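Local coordinates for RNase NGR3 (Nicotiana glutinosa, PDB 1VD1), which probably cleaves single-stranded RNA as a secreted ribonuclease of the T2 family and binds adenosine monophosphate at two sites, at residues Tyr12-Trp17 / Ile173-Leu178; Phe40-Leu45 / Ala115-Arg120; Asn48-Lys53 / Asp189-Pro194. One frame throughout, in Å; residues are numbered along the deposited sequence.

Contact 1. Residues Tyr12-Trp17 / Ile173-Leu178. With AMP (adenosine monophosphate), chain C.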
loop_
_atom_site.group_PDB
_atom_site.type_symbol
_atom_site.label_atom_id
_atom_site.label_comp_id
_atom_site.label_asym_id
_atom_site.label_seq_id
_atom_site.Cartn_x
_atom_site.Cartn_y
_atom_site.Cartn_z
ATOM N N TYR A 12 -8.927 4.347 -0.870
ATOM C CA TYR A 12 -8.402 3.007 -1.009
ATOM C C TYR A 12 -7.074 3.212 -0.274
ATOM O O TYR A 12 -6.356 4.173 -0.574
ATOM C CB TYR A 12 -8.085 2.665 -2.462
ATOM C CG TYR A 12 -9.199 1.973 -3.191
ATOM C CD1 TYR A 12 -9.562 2.380 -4.475
ATOM C CD2 TYR A 12 -9.886 0.907 -2.609
ATOM C CE1 TYR A 12 -10.591 1.744 -5.159
ATOM C CE2 TYR A 12 -10.912 0.263 -3.286
ATOM C CZ TYR A 12 -11.257 0.692 -4.561
ATOM O OH TYR A 12 -12.277 0.079 -5.241
ATOM N N PHE A 13 -6.785 2.378 0.721
ATOM C CA PHE A 13 -5.498 2.449 1.411
ATOM C C PHE A 13 -4.774 1.257 0.818
ATOM O O PHE A 13 -5.175 0.103 1.008
ATOM C CB PHE A 13 -5.632 2.304 2.931
ATOM C CG PHE A 13 -4.306 2.283 3.646
ATOM C CD1 PHE A 13 -3.342 3.257 3.380
ATOM C CD2 PHE A 13 -4.010 1.276 4.561
ATOM C CE1 PHE A 13 -2.096 3.222 4.019
ATOM C CE2 PHE A 13 -2.774 1.231 5.202
ATOM C CZ PHE A 13 -1.812 2.211 4.927
ATOM N N VAL A 14 -3.725 1.539 0.060
ATOM C CA VAL A 14 -2.998 0.495 -0.637
ATOM C C VAL A 14 -1.615 0.220 -0.077
ATOM O O VAL A 14 -0.777 1.118 0.017
ATOM C CB VAL A 14 -2.884 0.859 -2.135
ATOM C CG1 VAL A 14 -2.385 -0.327 -2.941
ATOM C CG2 VAL A 14 -4.254 1.321 -2.644
ATOM N N GLN A 15 -1.401 -1.030 0.320
ATOM C CA GLN A 15 -0.114 -1.457 0.841
ATOM C C GLN A 15 0.491 -2.413 -0.170
ATOM O O GLN A 15 -0.208 -2.985 -1.002
ATOM C CB GLN A 15 -0.276 -2.139 2.192
ATOM C CG GLN A 15 -0.851 -1.205 3.240
ATOM C CD GLN A 15 -1.033 -1.882 4.576
ATOM O OE1 GLN A 15 -0.060 -2.188 5.274
ATOM N NE2 GLN A 15 -2.282 -2.129 4.937
ATOM N N GLN A 16 1.797 -2.601 -0.082
ATOM C CA GLN A 16 2.489 -3.453 -1.025
ATOM C C GLN A 16 3.447 -4.385 -0.297
ATOM O O GLN A 16 3.851 -4.116 0.835
ATOM C CB GLN A 16 3.245 -2.546 -1.994
ATOM C CG GLN A 16 4.137 -3.221 -3.016
ATOM C CD GLN A 16 4.777 -2.202 -3.930
ATOM O OE1 GLN A 16 4.104 -1.590 -4.763
ATOM N NE2 GLN A 16 6.081 -1.991 -3.765
ATOM N N TRP A 17 3.769 -5.502 -0.937
ATOM C CA TRP A 17 4.720 -6.450 -0.372
ATOM C C TRP A 17 5.986 -6.139 -1.160
ATOM O O TRP A 17 6.094 -6.479 -2.338
ATOM C CB TRP A 17 4.259 -7.888 -0.628
ATOM C CG TRP A 17 5.160 -8.912 -0.012
ATOM C CD1 TRP A 17 5.821 -9.915 -0.656
ATOM C CD2 TRP A 17 5.515 -9.018 1.369
ATOM N NE1 TRP A 17 6.572 -10.641 0.240
ATOM C CE2 TRP A 17 6.404 -10.111 1.491
ATOM C CE3 TRP A 17 5.170 -8.296 2.518
ATOM C CZ2 TRP A 17 6.954 -10.497 2.716
ATOM C CZ3 TRP A 17 5.718 -8.681 3.738
ATOM C CH2 TRP A 17 6.602 -9.773 3.823
ATOM N N ILE A 173 1.310 -12.517 -3.903
ATOM C CA ILE A 173 0.575 -11.401 -3.312
ATOM C C ILE A 173 1.438 -10.160 -3.530
ATOM O O ILE A 173 2.591 -10.112 -3.107
ATOM C CB ILE A 173 0.328 -11.613 -1.798
ATOM C CG1 ILE A 173 -0.393 -10.389 -1.225
ATOM C CG2 ILE A 173 1.651 -11.859 -1.065
ATOM C CD1 ILE A 173 -0.861 -10.552 0.209
ATOM N N TYR A 174 0.878 -9.160 -4.201
ATOM C CA TYR A 174 1.621 -7.943 -4.508
ATOM C C TYR A 174 1.118 -6.743 -3.724
ATOM O O TYR A 174 1.894 -6.075 -3.040
ATOM C CB TYR A 174 1.541 -7.685 -6.013
ATOM C CG TYR A 174 2.102 -6.357 -6.468
ATOM C CD1 TYR A 174 3.366 -5.925 -6.056
ATOM C CD2 TYR A 174 1.372 -5.534 -7.327
ATOM C CE1 TYR A 174 3.882 -4.701 -6.490
ATOM C CE2 TYR A 174 1.876 -4.318 -7.762
ATOM C CZ TYR A 174 3.128 -3.906 -7.343
ATOM O OH TYR A 174 3.619 -2.697 -7.780
ATOM N N GLN A 175 -0.176 -6.456 -3.821
ATOM C CA GLN A 175 -0.738 -5.339 -3.072
ATOM C C GLN A 175 -2.028 -5.692 -2.342
ATOM O O GLN A 175 -2.779 -6.578 -2.761
ATOM C CB GLN A 175 -0.949 -4.131 -3.988
ATOM C CG GLN A 175 0.381 -3.529 -4.415
ATOM C CD GLN A 175 0.241 -2.193 -5.102
ATOM O OE1 GLN A 175 1.041 -1.287 -4.869
ATOM N NE2 GLN A 175 -0.768 -2.061 -5.956
ATOM N N VAL A 176 -2.266 -4.996 -1.236
ATOM C CA VAL A 176 -3.449 -5.225 -0.418
ATOM C C VAL A 176 -4.250 -3.935 -0.300
ATOM O O VAL A 176 -3.737 -2.907 0.149
ATOM C CB VAL A 176 -3.054 -5.726 0.993
ATOM C CG1 VAL A 176 -4.294 -5.902 1.865
ATOM C CG2 VAL A 176 -2.294 -7.036 0.869
ATOM N N TYR A 177 -5.512 -4.002 -0.712
ATOM C CA TYR A 177 -6.393 -2.848 -0.679
ATOM C C TYR A 177 -7.392 -2.932 0.458
ATOM O O TYR A 177 -8.070 -3.943 0.627
ATOM C CB TYR A 177 -7.195 -2.724 -1.984
ATOM C CG TYR A 177 -6.381 -2.381 -3.206
ATOM C CD1 TYR A 177 -5.446 -3.273 -3.713
ATOM C CD2 TYR A 177 -6.580 -1.178 -3.879
ATOM C CE1 TYR A 177 -4.727 -2.985 -4.865
ATOM C CE2 TYR A 177 -5.864 -0.876 -5.033
ATOM C CZ TYR A 177 -4.940 -1.787 -5.521
ATOM O OH TYR A 177 -4.233 -1.510 -6.674
ATOM N N LEU A 178 -7.473 -1.854 1.226
ATOM C CA LEU A 178 -8.427 -1.734 2.319
ATOM C C LEU A 178 -9.064 -0.373 2.100
ATOM O O LEU A 178 -8.436 0.527 1.530
ATOM C CB LEU A 178 -7.732 -1.767 3.688
ATOM C CG LEU A 178 -7.229 -3.121 4.190
ATOM C CD1 LEU A 178 -6.452 -2.933 5.497
ATOM C CD2 LEU A 178 -8.419 -4.055 4.397
HETATM P P AMP C . 1.935 -0.697 -10.355
HETATM O O1P AMP C . 0.787 -1.298 -11.049
HETATM O O2P AMP C . 3.235 -1.324 -10.734
HETATM O O3P AMP C . 1.737 -0.674 -8.836
HETATM O "O5'" AMP C . 1.945 0.850 -10.911
HETATM C "C5'" AMP C . 2.288 1.945 -10.007
HETATM C "C4'" AMP C . 3.481 2.736 -10.627
HETATM O "O4'" AMP C . 4.305 3.245 -9.511
HETATM C "C3'" AMP C . 4.486 1.812 -11.605
HETATM O "O3'" AMP C . 4.935 2.753 -12.704
HETATM C "C2'" AMP C . 5.618 1.415 -10.541
HETATM O "O2'" AMP C . 6.930 1.330 -11.071
HETATM C "C1'" AMP C . 5.584 2.590 -9.428
HETATM N N9 AMP C . 5.736 2.032 -8.065
HETATM C C8 AMP C . 4.933 1.075 -7.413
HETATM N N7 AMP C . 5.372 0.615 -6.223
HETATM C C5 AMP C . 6.504 1.421 -6.084
HETATM C C6 AMP C . 7.482 1.474 -5.057
HETATM N N6 AMP C . 7.365 0.619 -3.981
HETATM N N1 AMP C . 8.502 2.414 -5.236
HETATM C C2 AMP C . 8.540 3.276 -6.276
HETATM N N3 AMP C . 7.659 3.295 -7.298
HETATM C C4 AMP C . 6.702 2.332 -7.162
HETATM O O HOH W 1 -4.076 -1.834 2.720
#
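In the antiparallel sheet at the core of this RNase T2 fold, strands 12-16 and 173-178 pair, and one end lines a nucleotide pocket. Phe13 and Leu178 form a hydrogen-bonded pair, with Phe13 N to Leu178 O at 2.6 Å and almost straight; Gln15 and Val176 repeat the pattern, and Trp17 N reaches Tyr174 O. A water fastens the seam from the face of Phe13 and Gln15, giving hydrogens to Phe13 O and Val176 O while accepting one from Gln15 NE2, which also bonds to Ser123 OG. On the other face chi1 of -168° sets Val14 CG1 over the centre of the Tyr177 ring, whose edge meets the face of Tyr12 in a T-shaped stack, planes at 89°. Gln16 pairs with Gln175 and belongs to the nucleotide site. Tyr174 and Gln175 form a classic beta bulge opposite Glu162; Tyr174 OH donates to O3P of the chain C AMP at 3.0 Å, while Gln175 OE1 accepts from ND1 of His43, predicted to be catalytic. The seam thus joins apolar ring packing to a tyrosine hydroxyl that binds the phosphate and a glutamine that, itself held through NE2 by Glu162, probably helps to fix the imidazole's rotation.

Contact 2. Residues Phe40-Leu45 / Ala115-Arg120. With AMP (adenosine monophosphate), chain C.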
loop_
_atom_site.group_PDB
_atom_site.type_symbol
_atom_site.label_atom_id
_atom_site.label_comp_id
_atom_site.label_asym_id
_atom_site.label_seq_id
_atom_site.Cartn_x
_atom_site.Cartn_y
_atom_site.Cartn_z
ATOM N N PHE A 40 5.004 -5.308 5.036
ATOM C CA PHE A 40 4.182 -4.596 4.061
ATOM C C PHE A 40 4.477 -3.106 4.160
ATOM O O PHE A 40 4.629 -2.566 5.256
ATOM C CB PHE A 40 2.691 -4.840 4.310
ATOM C CG PHE A 40 2.232 -6.204 3.895
ATOM C CD1 PHE A 40 2.370 -7.291 4.754
ATOM C CD2 PHE A 40 1.691 -6.413 2.626
ATOM C CE1 PHE A 40 1.982 -8.567 4.359
ATOM C CE2 PHE A 40 1.299 -7.687 2.218
ATOM C CZ PHE A 40 1.445 -8.769 3.090
ATOM N N SER A 41 4.567 -2.449 3.011
ATOM C CA SER A 41 4.852 -1.024 2.967
ATOM C C SER A 41 3.654 -0.270 2.402
ATOM O O SER A 41 2.699 -0.872 1.920
ATOM C CB SER A 41 6.074 -0.760 2.087
ATOM O OG SER A 41 5.837 -1.196 0.756
ATOM N N ILE A 42 3.711 1.053 2.467
ATOM C CA ILE A 42 2.630 1.869 1.950
ATOM C C ILE A 42 2.876 2.213 0.487
ATOM O O ILE A 42 4.005 2.504 0.090
ATOM C CB ILE A 42 2.522 3.200 2.739
ATOM C CG1 ILE A 42 2.258 2.906 4.220
ATOM C CG2 ILE A 42 1.414 4.080 2.152
ATOM C CD1 ILE A 42 2.499 4.099 5.126
ATOM N N HIS A 43 1.833 2.133 -0.333
ATOM C CA HIS A 43 1.982 2.567 -1.710
ATOM C C HIS A 43 1.263 3.912 -1.731
ATOM O O HIS A 43 1.844 4.933 -2.104
ATOM C CB HIS A 43 1.337 1.609 -2.711
ATOM C CG HIS A 43 1.490 2.051 -4.135
ATOM N ND1 HIS A 43 1.243 1.223 -5.207
ATOM C CD2 HIS A 43 1.845 3.249 -4.661
ATOM C CE1 HIS A 43 1.435 1.888 -6.331
ATOM N NE2 HIS A 43 1.800 3.121 -6.029
ATOM N N GLY A 44 0.003 3.922 -1.299
ATOM C CA GLY A 44 -0.720 5.177 -1.280
ATOM C C GLY A 44 -2.049 5.176 -0.555
ATOM O O GLY A 44 -2.560 4.132 -0.143
ATOM N N LEU A 45 -2.583 6.378 -0.378
ATOM C CA LEU A 45 -3.876 6.601 0.269
ATOM C C LEU A 45 -4.608 7.382 -0.813
ATOM O O LEU A 45 -4.347 8.571 -1.021
ATOM C CB LEU A 45 -3.695 7.443 1.531
ATOM C CG LEU A 45 -4.955 7.776 2.332
ATOM C CD1 LEU A 45 -5.709 6.494 2.669
ATOM C CD2 LEU A 45 -4.564 8.534 3.608
ATOM N N ALA A 115 -1.936 9.840 8.471
ATOM C CA ALA A 115 -3.056 8.930 8.239
ATOM C C ALA A 115 -2.566 7.629 7.621
ATOM O O ALA A 115 -2.926 6.553 8.081
ATOM C CB ALA A 115 -4.093 9.578 7.325
ATOM N N ALA A 116 -1.752 7.739 6.572
ATOM C CA ALA A 116 -1.214 6.562 5.895
ATOM C C ALA A 116 -0.425 5.690 6.864
ATOM O O ALA A 116 -0.616 4.475 6.923
ATOM C CB ALA A 116 -0.324 6.987 4.733
ATOM N N LEU A 117 0.470 6.319 7.621
ATOM C CA LEU A 117 1.285 5.606 8.591
ATOM C C LEU A 117 0.409 4.942 9.650
ATOM O O LEU A 117 0.639 3.786 10.018
ATOM C CB LEU A 117 2.272 6.574 9.262
ATOM C CG LEU A 117 3.355 7.145 8.340
ATOM C CD1 LEU A 117 4.150 8.220 9.064
ATOM C CD2 LEU A 117 4.262 6.010 7.876
ATOM N N ASP A 118 -0.597 5.668 10.128
ATOM C CA ASP A 118 -1.494 5.136 11.151
ATOM C C ASP A 118 -2.283 3.924 10.663
ATOM O O ASP A 118 -2.425 2.942 11.389
ATOM C CB ASP A 118 -2.462 6.219 11.649
ATOM C CG ASP A 118 -1.760 7.316 12.441
ATOM O OD1 ASP A 118 -0.647 7.066 12.952
ATOM O OD2 ASP A 118 -2.329 8.424 12.570
ATOM N N PHE A 119 -2.793 3.974 9.436
ATOM C CA PHE A 119 -3.549 2.838 8.927
ATOM C C PHE A 119 -2.661 1.641 8.601
ATOM O O PHE A 119 -3.098 0.494 8.719
ATOM C CB PHE A 119 -4.386 3.255 7.712
ATOM C CG PHE A 119 -5.565 4.116 8.071
ATOM C CD1 PHE A 119 -5.627 5.448 7.679
ATOM C CD2 PHE A 119 -6.607 3.597 8.834
ATOM C CE1 PHE A 119 -6.705 6.253 8.043
ATOM C CE2 PHE A 119 -7.689 4.392 9.204
ATOM C CZ PHE A 119 -7.738 5.723 8.809
ATOM N N ARG A 120 -1.415 1.889 8.208
ATOM C CA ARG A 120 -0.512 0.783 7.916
ATOM C C ARG A 120 -0.336 0.025 9.227
ATOM O O ARG A 120 -0.423 -1.205 9.269
ATOM C CB ARG A 120 0.860 1.285 7.441
ATOM C CG ARG A 120 1.769 0.164 6.942
ATOM C CD ARG A 120 3.226 0.599 6.850
ATOM N NE ARG A 120 3.867 0.575 8.161
ATOM C CZ ARG A 120 4.218 -0.536 8.805
ATOM N NH1 ARG A 120 3.998 -1.728 8.262
ATOM N NH2 ARG A 120 4.781 -0.455 10.003
HETATM P P AMP C . 1.935 -0.697 -10.355
HETATM O O1P AMP C . 0.787 -1.298 -11.049
HETATM O O2P AMP C . 3.235 -1.324 -10.734
HETATM O O3P AMP C . 1.737 -0.674 -8.836
HETATM O "O5'" AMP C . 1.945 0.850 -10.911
HETATM C "C5'" AMP C . 2.288 1.945 -10.007
HETATM C "C4'" AMP C . 3.481 2.736 -10.627
HETATM O "O4'" AMP C . 4.305 3.245 -9.511
HETATM C "C3'" AMP C . 4.486 1.812 -11.605
HETATM O "O3'" AMP C . 4.935 2.753 -12.704
HETATM C "C2'" AMP C . 5.618 1.415 -10.541
HETATM O "O2'" AMP C . 6.930 1.330 -11.071
HETATM C "C1'" AMP C . 5.584 2.590 -9.428
HETATM N N9 AMP C . 5.736 2.032 -8.065
HETATM C C8 AMP C . 4.933 1.075 -7.413
HETATM N N7 AMP C . 5.372 0.615 -6.223
HETATM C C5 AMP C . 6.504 1.421 -6.084
HETATM C C6 AMP C . 7.482 1.474 -5.057
HETATM N N6 AMP C . 7.365 0.619 -3.981
HETATM N N1 AMP C . 8.502 2.414 -5.236
HETATM C C2 AMP C . 8.540 3.276 -6.276
HETATM N N3 AMP C . 7.659 3.295 -7.298
HETATM C C4 AMP C . 6.702 2.332 -7.162
#
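Ile42 and Arg120 lay their side chains across each other at about a right angle where helix 109-123 packs on the central sheet of the RNase T2 fold. Strand 41-45 and helix 115-120 come within 8.9 Å of each other, axis to axis, and their directions differ by 121°, so the helix crosses its strand steeply. Ile42 projects toward the helix and divides the work between two atoms. Its CG1 lies against the aliphatic part of Arg120, 3.6 Å from Arg120 CD, while CD1 reaches farther, to 3.8 Å from Leu117 CD2 and 4.1 Å from Ala116 CB. Beside the small Ala116 the isoleucine also comes close to the helix backbone, Ile42 CD1 lying 3.6 Å from Ala116 O. Leu45, three residues along the strand, also points toward the helix, and its CD2 meets Ala115 CB at 3.9 Å. His43 and Gly44 both face Val14 in a classic beta bulge. His43, predicted to be catalytic, faces away from the helix to the bound nucleotides: N7 of the chain C AMP lies over one face of the imidazole, offset toward the rim, and the second AMP also touches it. The strand therefore presents hydrophobic groups to the helix and a histidine to the nucleotide site. Beyond Ile42 the chain of Arg120 bends at chi3 (79°), bringing the guanidinium back toward the start of the strand. There Arg120 NH1 forms a salt bridge with Asp39 and a weak hydrogen bond to Phe40 O, with Arg120 NH1 and Phe40 O 3.2 Å apart and an angle of 127° at the hydrogen.

Contact 3. Residues Asn48-Lys53 / Asp189-Pro194. With AMP (adenosine monophosphate), chain B.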
loop_
_atom_site.group_PDB
_atom_site.type_symbol
_atom_site.label_atom_id
_atom_site.label_comp_id
_atom_site.label_asym_id
_atom_site.label_seq_id
_atom_site.Cartn_x
_atom_site.Cartn_y
_atom_site.Cartn_z
ATOM N N ASN A 48 -11.294 8.237 -3.693
ATOM C CA ASN A 48 -11.942 7.507 -4.774
ATOM C C ASN A 48 -13.452 7.761 -4.780
ATOM O O ASN A 48 -14.022 8.207 -3.777
ATOM C CB ASN A 48 -11.683 6.005 -4.562
ATOM C CG ASN A 48 -11.573 5.224 -5.857
ATOM O OD1 ASN A 48 -10.499 5.124 -6.438
ATOM N ND2 ASN A 48 -12.692 4.654 -6.311
ATOM N N TYR A 49 -14.086 7.464 -5.911
ATOM C CA TYR A 49 -15.536 7.603 -6.063
ATOM C C TYR A 49 -16.137 6.205 -6.123
ATOM O O TYR A 49 -15.492 5.258 -6.586
ATOM C CB TYR A 49 -15.887 8.320 -7.365
ATOM C CG TYR A 49 -15.381 9.731 -7.494
ATOM C CD1 TYR A 49 -14.750 10.147 -8.667
ATOM C CD2 TYR A 49 -15.566 10.667 -6.476
ATOM C CE1 TYR A 49 -14.317 11.455 -8.826
ATOM C CE2 TYR A 49 -15.132 11.990 -6.627
ATOM C CZ TYR A 49 -14.510 12.371 -7.807
ATOM O OH TYR A 49 -14.083 13.667 -7.986
ATOM N N GLU A 50 -17.377 6.071 -5.672
ATOM C CA GLU A 50 -18.034 4.777 -5.701
ATOM C C GLU A 50 -18.299 4.308 -7.129
ATOM O O GLU A 50 -18.569 3.128 -7.356
ATOM C CB GLU A 50 -19.341 4.826 -4.905
ATOM C CG GLU A 50 -19.141 5.214 -3.443
ATOM C CD GLU A 50 -20.314 4.829 -2.564
ATOM O OE1 GLU A 50 -21.405 4.569 -3.110
ATOM O OE2 GLU A 50 -20.146 4.792 -1.327
ATOM N N ASN A 51 -18.208 5.217 -8.097
ATOM C CA ASN A 51 -18.440 4.827 -9.486
ATOM C C ASN A 51 -17.181 4.265 -10.148
ATOM O O ASN A 51 -17.151 4.046 -11.360
ATOM C CB ASN A 51 -18.984 6.002 -10.312
ATOM C CG ASN A 51 -18.016 7.166 -10.400
ATOM O OD1 ASN A 51 -16.804 7.001 -10.250
ATOM N ND2 ASN A 51 -18.549 8.352 -10.669
ATOM N N GLY A 52 -16.139 4.035 -9.350
ATOM C CA GLY A 52 -14.912 3.479 -9.896
ATOM C C GLY A 52 -13.882 4.479 -10.388
ATOM O O GLY A 52 -12.735 4.113 -10.647
ATOM N N LYS A 53 -14.277 5.737 -10.532
ATOM C CA LYS A 53 -13.344 6.766 -10.981
ATOM C C LYS A 53 -12.797 7.459 -9.741
ATOM O O LYS A 53 -13.208 7.151 -8.630
ATOM C CB LYS A 53 -14.059 7.772 -11.887
ATOM C CG LYS A 53 -14.616 7.143 -13.162
ATOM C CD LYS A 53 -15.385 8.152 -14.007
ATOM C CE LYS A 53 -15.941 7.495 -15.264
ATOM N NZ LYS A 53 -16.761 8.436 -16.075
ATOM N N ASP A 189 -16.067 -1.112 5.044
ATOM C CA ASP A 189 -16.206 -2.137 4.021
ATOM C C ASP A 189 -16.102 -1.390 2.696
ATOM O O ASP A 189 -16.674 -0.307 2.537
ATOM C CB ASP A 189 -17.566 -2.845 4.117
ATOM C CG ASP A 189 -17.727 -3.637 5.405
ATOM O OD1 ASP A 189 -16.753 -4.285 5.836
ATOM O OD2 ASP A 189 -18.835 -3.624 5.980
ATOM N N CYS A 190 -15.357 -1.950 1.752
ATOM C CA CYS A 190 -15.197 -1.310 0.456
ATOM C C CYS A 190 -16.493 -1.308 -0.337
ATOM O O CYS A 190 -17.100 -2.361 -0.542
ATOM C CB CYS A 190 -14.141 -2.026 -0.369
ATOM S SG CYS A 190 -12.417 -1.732 0.116
ATOM N N PRO A 191 -16.938 -0.121 -0.790
ATOM C CA PRO A 191 -18.176 -0.002 -1.575
ATOM C C PRO A 191 -18.032 -0.758 -2.894
ATOM O O PRO A 191 -18.980 -1.377 -3.387
ATOM C CB PRO A 191 -18.304 1.506 -1.787
ATOM C CG PRO A 191 -17.673 2.069 -0.556
ATOM C CD PRO A 191 -16.443 1.207 -0.393
ATOM N N ILE A 192 -16.830 -0.689 -3.455
ATOM C CA ILE A 192 -16.484 -1.356 -4.700
ATOM C C ILE A 192 -15.042 -1.830 -4.572
ATOM O O ILE A 192 -14.303 -1.339 -3.719
ATOM C CB ILE A 192 -16.572 -0.399 -5.901
ATOM C CG1 ILE A 192 -15.801 0.887 -5.591
ATOM C CG2 ILE A 192 -18.030 -0.107 -6.226
ATOM C CD1 ILE A 192 -15.670 1.826 -6.765
ATOM N N PHE A 193 -14.648 -2.782 -5.414
ATOM C CA PHE A 193 -13.288 -3.304 -5.392
ATOM C C PHE A 193 -12.585 -3.030 -6.715
ATOM O O PHE A 193 -13.222 -2.973 -7.769
ATOM C CB PHE A 193 -13.304 -4.806 -5.100
ATOM C CG PHE A 193 -13.646 -5.133 -3.677
ATOM C CD1 PHE A 193 -12.710 -4.946 -2.664
ATOM C CD2 PHE A 193 -14.912 -5.610 -3.343
ATOM C CE1 PHE A 193 -13.023 -5.228 -1.337
ATOM C CE2 PHE A 193 -15.239 -5.897 -2.016
ATOM C CZ PHE A 193 -14.292 -5.706 -1.012
ATOM N N PRO A 194 -11.253 -2.858 -6.673
ATOM C CA PRO A 194 -10.411 -2.580 -7.836
ATOM C C PRO A 194 -10.780 -3.311 -9.115
ATOM O O PRO A 194 -11.257 -4.448 -9.096
ATOM C CB PRO A 194 -9.018 -2.938 -7.334
ATOM C CG PRO A 194 -9.079 -2.473 -5.922
ATOM C CD PRO A 194 -10.424 -3.001 -5.461
HETATM P P AMP B . -0.236 6.043 -8.480
HETATM O O1P AMP B . 0.947 6.601 -9.160
HETATM O O2P AMP B . -1.474 6.857 -8.700
HETATM O O3P AMP B . 0.026 5.786 -6.993
HETATM O "O5'" AMP B . -0.433 4.605 -9.228
HETATM C "C5'" AMP B . -1.398 3.655 -8.740
HETATM C "C4'" AMP B . -1.801 2.749 -9.932
HETATM O "O4'" AMP B . -3.203 2.354 -9.739
HETATM C "C3'" AMP B . -1.697 3.508 -11.425
HETATM O "O3'" AMP B . -1.219 2.434 -12.374
HETATM C "C2'" AMP B . -3.224 3.973 -11.631
HETATM O "O2'" AMP B . -3.743 3.730 -12.925
HETATM C "C1'" AMP B . -4.106 3.124 -10.556
HETATM N N9 AMP B . -4.881 4.015 -9.654
HETATM C C8 AMP B . -4.555 5.313 -9.204
HETATM N N7 AMP B . -5.413 5.905 -8.348
HETATM C C5 AMP B . -6.373 4.896 -8.276
HETATM C C6 AMP B . -7.582 4.836 -7.543
HETATM N N6 AMP B . -7.925 5.921 -6.758
HETATM N N1 AMP B . -8.334 3.658 -7.695
HETATM C C2 AMP B . -7.944 2.628 -8.484
HETATM N N3 AMP B . -6.815 2.612 -9.233
HETATM C C4 AMP B . -6.077 3.748 -9.071
#
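Glu50 and Pro191 mark the nearest approach of two irregular backbones, their CA atoms 6.3 Å apart. The segment 48-53 folds back on itself: a type I beta turn runs from Tyr49 to Gly52, closed by Gly52 N to Tyr49 O, and Tyr49 N also bonds to Lys53 O. Gly52 ends the turn with a positive phi (90°), where lack of a side chain avoids a clash with the preceding carbonyl oxygen. Asn51 adds an Asx turn, its OD1 accepting in the carbonyl plane from Lys53 N at 2.8 Å.

Ile192 carries most of the meeting. Its CD1 lies against one face of the turn, 3.2 Å from Glu50 O, 3.4 Å from Tyr49 O and 3.4 Å from Gly52 N, a methyl packed against peptide groups. CG1 takes the crowded position between the backbone N and the carbonyl carbon (chi1 50°), leaving CG2 beside the N, from where it too touches Glu50 O. Nearby, Glu50 crosses Pro191 at about a right angle, with OE2 at 3.8 Å from Pro191 CG. Asn48 ND2 bonds weakly to Tyr49 O and lies 4.1 Å from Ile192 CD1. The other end of that amide faces the nucleotide: Asn48 OD1 accepts from N6 of the chain B AMP at 2.7 Å. His96, Lys100 and His101 also bind this AMP. The 189-194 segment is tied back to the sheet by the Cys190-Cys179 disulfide. Here two surface loops meet mainly through an isoleucine laid against the face of a type I beta turn, beside an adenine-binding asparagine of this RNase T2 nucleotide site.

Overall arrangement
Strand 10-16 is the common element: it pairs with 171-181 in contact 1 and with 41-48, the strand of contact 2. The two contacts have centres about 9 Å apart and are joined by the bond between Gln175 and His43, with Gln175 OE1 and His43 ND1 2.5 Å from each other; both touch the AMP of chain C, which Leu83 and Tyr21 also bind. Contact 3 lies about 15 Å from contact 1, centre to centre, and touches it through a weak hydrogen bond from Tyr12 OH to Ile192 O, 2.9 Å. Its loop 48-53 continues the strand of contact 2. Thus His43 lies close to both nucleotides, and Asn48 holds the adenine of the chain B AMP.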